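Local coordinates for actin-related protein 8 (Homo sapiens, PDB 4FO0) that serves as an ATP-binding subunit of the INO80 chromatin-remodelling complex, with low basal ATPase activity and no ability to polymerise, at residues A45-Q50 / L146-I151; N123-T128 / Y142-D147. All blocks are in the same frame, centred on the assembly; numbering follows the deposited sequence.

Strand 38-47 ends in the 45-50 segment, whose partner in contact 1 follows nearly a hundred residues later. The chain first passes through helices 71-88 and 102-109 and strand 115-118, then enters the loop that contains 123-128. Strand 134-136 and the short helix 138-141 follow, and contact 2 closes this small excursion as 142-147 returns to 123-128. Running straight on through the shared Leu146 and Asp147, the chain forms strand 149-152 and closes the larger loop in contact 1. Contact 2 is thus nested inside contact 1. The two touch where Val143 packs on Ala45 and Tyr149, tying the surface loops to strands 38-47 and 149-152 of the N-terminal sheet of the actin fold.

Contact 1. Residues A45-Q50 / L146-I151; sequences ARRHKQ and LDCYNI
Ala45 begins the pairing opposite Ile151, its CB 3.6 Å from Ile151 CD1, while Leu135 of strand 134-136 touches it as well. Arg46 and Asn150 form the antiparallel hydrogen-bonded pair: Arg46 N donates to Asn150 O at 2.9 Å and Asn150 N returns a bond to Arg46 O at 2.8 Å. The Arg46 side chain leaves the ladder for a salt bridge with Asp176. Arg47 and Tyr149 form a non-hydrogen-bonded antiparallel pair, and Arg47 CA sits over a face of the phenol ring, 3.9 Å from the centroid, in a CH-pi contact. The extended start of the Arg47 chain (chi1 -166°) follows the ring outward, and NE reaches Tyr149 OH in a weak bond; that hydroxyl is also bonded to Pro132 O. At His48 the strand has ended, yet the His48 N still donates a hydrogen bond to Cys148 O at 3.1 Å. One face of the imidazole lies over the carbonyl carbon of Cys148, the residue at the centre of an inverse gamma turn that leads into strand 149-152. The arrangement is a short antiparallel beta ladder in the N-terminal sheet of an actin-type ATPase fold.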
loop_
_atom_site.group_PDB
_atom_site.type_symbol
_atom_site.label_atom_id
_atom_site.label_comp_id
_atom_site.label_asym_id
_atom_site.label_seq_id
_atom_site.Cartn_x
_atom_site.Cartn_y
_atom_site.Cartn_z
ATOM N N ALA A 45 0.044 18.444 -6.542
ATOM C CA ALA A 45 -0.249 19.110 -7.807
ATOM C C ALA A 45 0.591 20.375 -7.913
ATOM O O ALA A 45 0.621 21.197 -6.997
ATOM C CB ALA A 45 -1.728 19.446 -7.914
ATOM N N ARG A 46 1.280 20.519 -9.033
ATOM C CA ARG A 46 2.131 21.666 -9.244
ATOM C C ARG A 46 1.608 22.443 -10.425
ATOM O O ARG A 46 1.291 21.853 -11.468
ATOM C CB ARG A 46 3.562 21.222 -9.492
ATOM C CG ARG A 46 4.297 20.834 -8.228
ATOM C CD ARG A 46 5.783 20.865 -8.462
ATOM N NE ARG A 46 6.557 20.599 -7.249
ATOM C CZ ARG A 46 6.784 21.483 -6.286
ATOM N NH1 ARG A 46 6.272 22.706 -6.363
ATOM N NH2 ARG A 46 7.514 21.134 -5.237
ATOM N N ARG A 47 1.512 23.763 -10.256
ATOM C CA ARG A 47 1.012 24.629 -11.317
ATOM C C ARG A 47 1.996 24.694 -12.465
ATOM O O ARG A 47 3.174 24.389 -12.302
ATOM C CB ARG A 47 0.724 26.041 -10.807
ATOM C CG ARG A 47 -0.113 26.868 -11.780
ATOM C CD ARG A 47 -0.380 28.271 -11.264
ATOM N NE ARG A 47 -1.790 28.496 -10.957
ATOM C CZ ARG A 47 -2.713 28.811 -11.861
ATOM N NH1 ARG A 47 -2.379 28.932 -13.138
ATOM N NH2 ARG A 47 -3.974 28.993 -11.490
ATOM N N HIS A 48 1.499 25.065 -13.638
ATOM C CA HIS A 48 2.373 25.391 -14.753
ATOM C C HIS A 48 2.932 26.781 -14.530
ATOM O O HIS A 48 2.322 27.590 -13.828
ATOM C CB HIS A 48 1.598 25.367 -16.056
ATOM C CG HIS A 48 1.193 23.998 -16.480
ATOM N ND1 HIS A 48 1.506 22.877 -15.743
ATOM C CD2 HIS A 48 0.508 23.559 -17.564
ATOM C CE1 HIS A 48 1.029 21.808 -16.354
ATOM N NE2 HIS A 48 0.423 22.194 -17.464
ATOM N N LYS A 49 4.089 27.063 -15.117
ATOM C CA LYS A 49 4.660 28.399 -15.014
ATOM C C LYS A 49 4.320 29.211 -16.265
ATOM O O LYS A 49 4.524 30.427 -16.298
ATOM C CB LYS A 49 6.172 28.336 -14.791
ATOM C CG LYS A 49 6.634 27.186 -13.907
ATOM C CD LYS A 49 6.551 25.849 -14.643
ATOM C CE LYS A 49 7.877 25.094 -14.578
ATOM N NZ LYS A 49 8.330 24.822 -13.179
ATOM N N GLN A 50 3.792 28.525 -17.282
ATOM C CA GLN A 50 3.396 29.151 -18.545
ATOM C C GLN A 50 2.083 28.595 -19.070
ATOM O O GLN A 50 1.625 27.527 -18.650
ATOM C CB GLN A 50 4.448 28.907 -19.624
ATOM C CG GLN A 50 5.744 29.659 -19.453
ATOM C CD GLN A 50 6.781 29.227 -20.471
ATOM O OE1 GLN A 50 7.781 28.597 -20.125
ATOM N NE2 GLN A 50 6.543 29.555 -21.739
ATOM N N LEU A 146 -8.747 19.617 -16.078
ATOM C CA LEU A 146 -8.546 20.675 -17.067
ATOM C C LEU A 146 -7.703 21.853 -16.574
ATOM O O LEU A 146 -7.238 22.659 -17.376
ATOM C CB LEU A 146 -9.886 21.209 -17.535
ATOM C CG LEU A 146 -10.729 20.186 -18.278
ATOM C CD1 LEU A 146 -12.089 20.784 -18.551
ATOM C CD2 LEU A 146 -10.030 19.772 -19.570
ATOM N N ASP A 147 -7.524 21.974 -15.262
ATOM C CA ASP A 147 -6.653 23.016 -14.723
ATOM C C ASP A 147 -5.204 22.787 -15.079
ATOM O O ASP A 147 -4.792 21.676 -15.405
ATOM C CB ASP A 147 -6.766 23.118 -13.210
ATOM C CG ASP A 147 -7.899 24.000 -12.778
ATOM O OD1 ASP A 147 -7.833 24.495 -11.631
ATOM O OD2 ASP A 147 -8.844 24.195 -13.584
ATOM N N CYS A 148 -4.428 23.857 -14.986
ATOM C CA CYS A 148 -3.047 23.841 -15.431
ATOM C C CYS A 148 -2.179 23.369 -14.282
ATOM O O CYS A 148 -1.408 24.135 -13.697
ATOM C CB CYS A 148 -2.624 25.235 -15.914
ATOM S SG CYS A 148 -3.106 26.593 -14.777
ATOM N N TYR A 149 -2.327 22.098 -13.940
ATOM C CA TYR A 149 -1.508 21.505 -12.896
ATOM C C TYR A 149 -1.034 20.143 -13.331
ATOM O O TYR A 149 -1.805 19.361 -13.906
ATOM C CB TYR A 149 -2.287 21.414 -11.584
ATOM C CG TYR A 149 -2.471 22.745 -10.890
ATOM C CD1 TYR A 149 -3.409 23.668 -11.346
ATOM C CD2 TYR A 149 -1.711 23.081 -9.772
ATOM C CE1 TYR A 149 -3.585 24.881 -10.708
ATOM C CE2 TYR A 149 -1.885 24.298 -9.125
ATOM C CZ TYR A 149 -2.820 25.197 -9.604
ATOM O OH TYR A 149 -2.993 26.409 -8.972
ATOM N N ASN A 150 0.247 19.865 -13.097
ATOM C CA ASN A 150 0.753 18.498 -13.249
ATOM C C ASN A 150 0.577 17.754 -11.937
ATOM O O ASN A 150 0.732 18.337 -10.855
ATOM C CB ASN A 150 2.213 18.478 -13.668
ATOM C CG ASN A 150 2.438 19.093 -15.033
ATOM O OD1 ASN A 150 1.577 19.035 -15.909
ATOM N ND2 ASN A 150 3.607 19.682 -15.221
ATOM N N ILE A 151 0.228 16.476 -12.035
ATOM C CA ILE A 151 0.021 15.648 -10.856
ATOM C C ILE A 151 1.195 14.705 -10.660
ATOM O O ILE A 151 1.574 13.973 -11.581
ATOM C CB ILE A 151 -1.267 14.835 -10.977
ATOM C CG1 ILE A 151 -2.447 15.769 -11.239
ATOM C CG2 ILE A 151 -1.490 13.985 -9.727
ATOM C CD1 ILE A 151 -2.706 16.746 -10.131
#

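Contact 2. Residues N123-T128 / Y142-D147; sequences NKWTNT and YVNPLD. With GOL (glycerol), chain I.
Asp147 OD1 is gripped twice: Thr128 OG1 donates to it at 2.6 Å, nearly along the carboxylate C-O axis, and a water gives it a second, longer bond of 3.1 Å. The Thr128 hydroxyl is set between its backbone N and carbonyl carbon (chi1 71°), and the two side chains come at each other from opposite directions. The same water donates to Thr126 O and accepts from Asn144 N at 2.9 Å, so it bridges both loops as well as the carboxylate. Further back, Thr126 N donates to Tyr142 O at 2.8 Å, while the Thr126 hydroxyl is bonded to Glu139 O in helix 138-141. Tyr142 is where the chain leaves helical geometry after that helix, and the loop then folds into a type I beta turn from Asn144 to Asp147. An Asx turn lies within it, Asn144 OD1 accepting from Leu146 N at 2.8 Å. With its CG anti to the backbone N (chi1 -175°), Asn144 stacks its amide over one face of the Trp125 indole, the planes 29° apart. Its CB lies 3.7 Å from the centroid of the five-membered ring, and Pro145 CD covers the six-membered ring on the same face. Tyr142 O instead meets the indole at its edge. Trp125 NE1 is hydrogen-bonded to Asp340 OD2. A glycerol, probably from the crystallisation liquor, bridges the two loops: Asn144 ND2 donates to its O1 and Thr128 N to its O3, each at 3.0 Å.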
loop_
_atom_site.group_PDB
_atom_site.type_symbol
_atom_site.label_atom_id
_atom_site.label_comp_id
_atom_site.label_asym_id
_atom_site.label_seq_id
_atom_site.Cartn_x
_atom_site.Cartn_y
_atom_site.Cartn_z
ATOM N N ASN A 123 -19.762 17.418 -4.036
ATOM C CA ASN A 123 -18.318 17.575 -4.091
ATOM C C ASN A 123 -17.942 18.527 -5.191
ATOM O O ASN A 123 -18.605 18.579 -6.223
ATOM C CB ASN A 123 -17.621 16.237 -4.341
ATOM C CG ASN A 123 -17.829 15.266 -3.220
ATOM O OD1 ASN A 123 -17.896 15.645 -2.035
ATOM N ND2 ASN A 123 -17.952 13.998 -3.577
ATOM N N LYS A 124 -16.865 19.271 -4.979
ATOM C CA LYS A 124 -16.409 20.209 -5.998
ATOM C C LYS A 124 -14.907 20.167 -6.205
ATOM O O LYS A 124 -14.160 19.666 -5.375
ATOM C CB LYS A 124 -16.859 21.629 -5.663
ATOM C CG LYS A 124 -16.545 22.033 -4.257
ATOM C CD LYS A 124 -17.406 23.194 -3.853
ATOM C CE LYS A 124 -18.870 22.850 -4.010
ATOM N NZ LYS A 124 -19.709 24.070 -3.809
ATOM N N TRP A 125 -14.475 20.685 -7.342
ATOM C CA TRP A 125 -13.065 20.805 -7.615
ATOM C C TRP A 125 -12.418 21.682 -6.564
ATOM O O TRP A 125 -13.026 22.637 -6.079
ATOM C CB TRP A 125 -12.880 21.462 -8.955
ATOM C CG TRP A 125 -13.542 20.752 -10.084
ATOM C CD1 TRP A 125 -14.437 21.282 -10.959
ATOM C CD2 TRP A 125 -13.330 19.397 -10.502
ATOM N NE1 TRP A 125 -14.801 20.348 -11.897
ATOM C CE2 TRP A 125 -14.136 19.180 -11.639
ATOM C CE3 TRP A 125 -12.526 18.351 -10.034
ATOM C CZ2 TRP A 125 -14.173 17.959 -12.309
ATOM C CZ3 TRP A 125 -12.565 17.140 -10.698
ATOM C CH2 TRP A 125 -13.383 16.954 -11.821
ATOM N N THR A 126 -11.184 21.354 -6.208
ATOM C CA THR A 126 -10.366 22.254 -5.409
ATOM C C THR A 126 -10.330 23.647 -6.052
ATOM O O THR A 126 -10.131 23.784 -7.261
ATOM C CB THR A 126 -8.942 21.727 -5.335
ATOM O OG1 THR A 126 -8.963 20.435 -4.720
ATOM C CG2 THR A 126 -8.042 22.677 -4.549
ATOM N N ASN A 127 -10.526 24.690 -5.259
ATOM C CA ASN A 127 -10.459 26.021 -5.836
ATOM C C ASN A 127 -9.031 26.487 -6.080
ATOM O O ASN A 127 -8.197 26.500 -5.174
ATOM C CB ASN A 127 -11.213 27.049 -5.001
ATOM C CG ASN A 127 -11.154 28.429 -5.615
ATOM O OD1 ASN A 127 -11.811 28.704 -6.623
ATOM N ND2 ASN A 127 -10.342 29.296 -5.032
ATOM N N THR A 128 -8.764 26.875 -7.316
ATOM C CA THR A 128 -7.442 27.330 -7.702
ATOM C C THR A 128 -7.501 28.745 -8.289
ATOM O O THR A 128 -6.628 29.146 -9.063
ATOM C CB THR A 128 -6.827 26.377 -8.739
ATOM O OG1 THR A 128 -7.516 26.526 -9.986
ATOM C CG2 THR A 128 -6.939 24.932 -8.271
ATOM N N TYR A 142 -8.280 16.544 -6.065
ATOM C CA TYR A 142 -9.516 17.201 -6.496
ATOM C C TYR A 142 -9.339 18.396 -7.428
ATOM O O TYR A 142 -10.270 19.157 -7.674
ATOM C CB TYR A 142 -10.340 17.593 -5.286
ATOM C CG TYR A 142 -11.175 16.451 -4.821
ATOM C CD1 TYR A 142 -10.642 15.472 -3.999
ATOM C CD2 TYR A 142 -12.490 16.324 -5.237
ATOM C CE1 TYR A 142 -11.404 14.406 -3.579
ATOM C CE2 TYR A 142 -13.263 15.270 -4.823
ATOM C CZ TYR A 142 -12.714 14.310 -3.998
ATOM O OH TYR A 142 -13.488 13.253 -3.587
ATOM N N VAL A 143 -8.137 18.559 -7.942
ATOM C CA VAL A 143 -7.902 19.545 -8.963
ATOM C C VAL A 143 -8.569 19.094 -10.264
ATOM O O VAL A 143 -8.331 17.984 -10.742
ATOM C CB VAL A 143 -6.393 19.755 -9.155
ATOM C CG1 VAL A 143 -6.114 20.587 -10.394
ATOM C CG2 VAL A 143 -5.803 20.401 -7.896
ATOM N N ASN A 144 -9.438 19.945 -10.801
ATOM C CA ASN A 144 -10.032 19.732 -12.108
ATOM C C ASN A 144 -8.934 19.343 -13.097
ATOM O O ASN A 144 -7.926 20.023 -13.204
ATOM C CB ASN A 144 -10.741 21.007 -12.551
ATOM C CG ASN A 144 -11.505 20.845 -13.861
ATOM O OD1 ASN A 144 -11.131 20.066 -14.738
ATOM N ND2 ASN A 144 -12.575 21.612 -14.002
ATOM N N PRO A 145 -9.115 18.217 -13.796
ATOM C CA PRO A 145 -8.127 17.681 -14.743
ATOM C C PRO A 145 -7.832 18.674 -15.861
ATOM O O PRO A 145 -6.793 18.571 -16.517
ATOM C CB PRO A 145 -8.830 16.464 -15.336
ATOM C CG PRO A 145 -9.933 16.153 -14.420
ATOM C CD PRO A 145 -10.324 17.382 -13.706
ATOM N N LEU A 146 -8.747 19.617 -16.078
ATOM C CA LEU A 146 -8.546 20.675 -17.067
ATOM C C LEU A 146 -7.703 21.853 -16.574
ATOM O O LEU A 146 -7.238 22.659 -17.376
ATOM C CB LEU A 146 -9.886 21.209 -17.535
ATOM C CG LEU A 146 -10.729 20.186 -18.278
ATOM C CD1 LEU A 146 -12.089 20.784 -18.551
ATOM C CD2 LEU A 146 -10.030 19.772 -19.570
ATOM N N ASP A 147 -7.524 21.974 -15.262
ATOM C CA ASP A 147 -6.653 23.016 -14.723
ATOM C C ASP A 147 -5.204 22.787 -15.079
ATOM O O ASP A 147 -4.792 21.676 -15.405
ATOM C CB ASP A 147 -6.766 23.118 -13.210
ATOM C CG ASP A 147 -7.899 24.000 -12.778
ATOM O OD1 ASP A 147 -7.833 24.495 -11.631
ATOM O OD2 ASP A 147 -8.844 24.195 -13.584
HETATM C C1 GOL I . -11.194 24.649 -11.487
HETATM O O1 GOL I . -12.180 23.874 -12.138
HETATM C C2 GOL I . -11.838 25.732 -10.626
HETATM O O2 GOL I . -12.431 25.148 -9.476
HETATM C C3 GOL I . -10.743 26.735 -10.247
HETATM O O3 GOL I . -11.113 27.537 -9.144
HETATM O O HOH W 1 -9.411 22.649 -9.733
#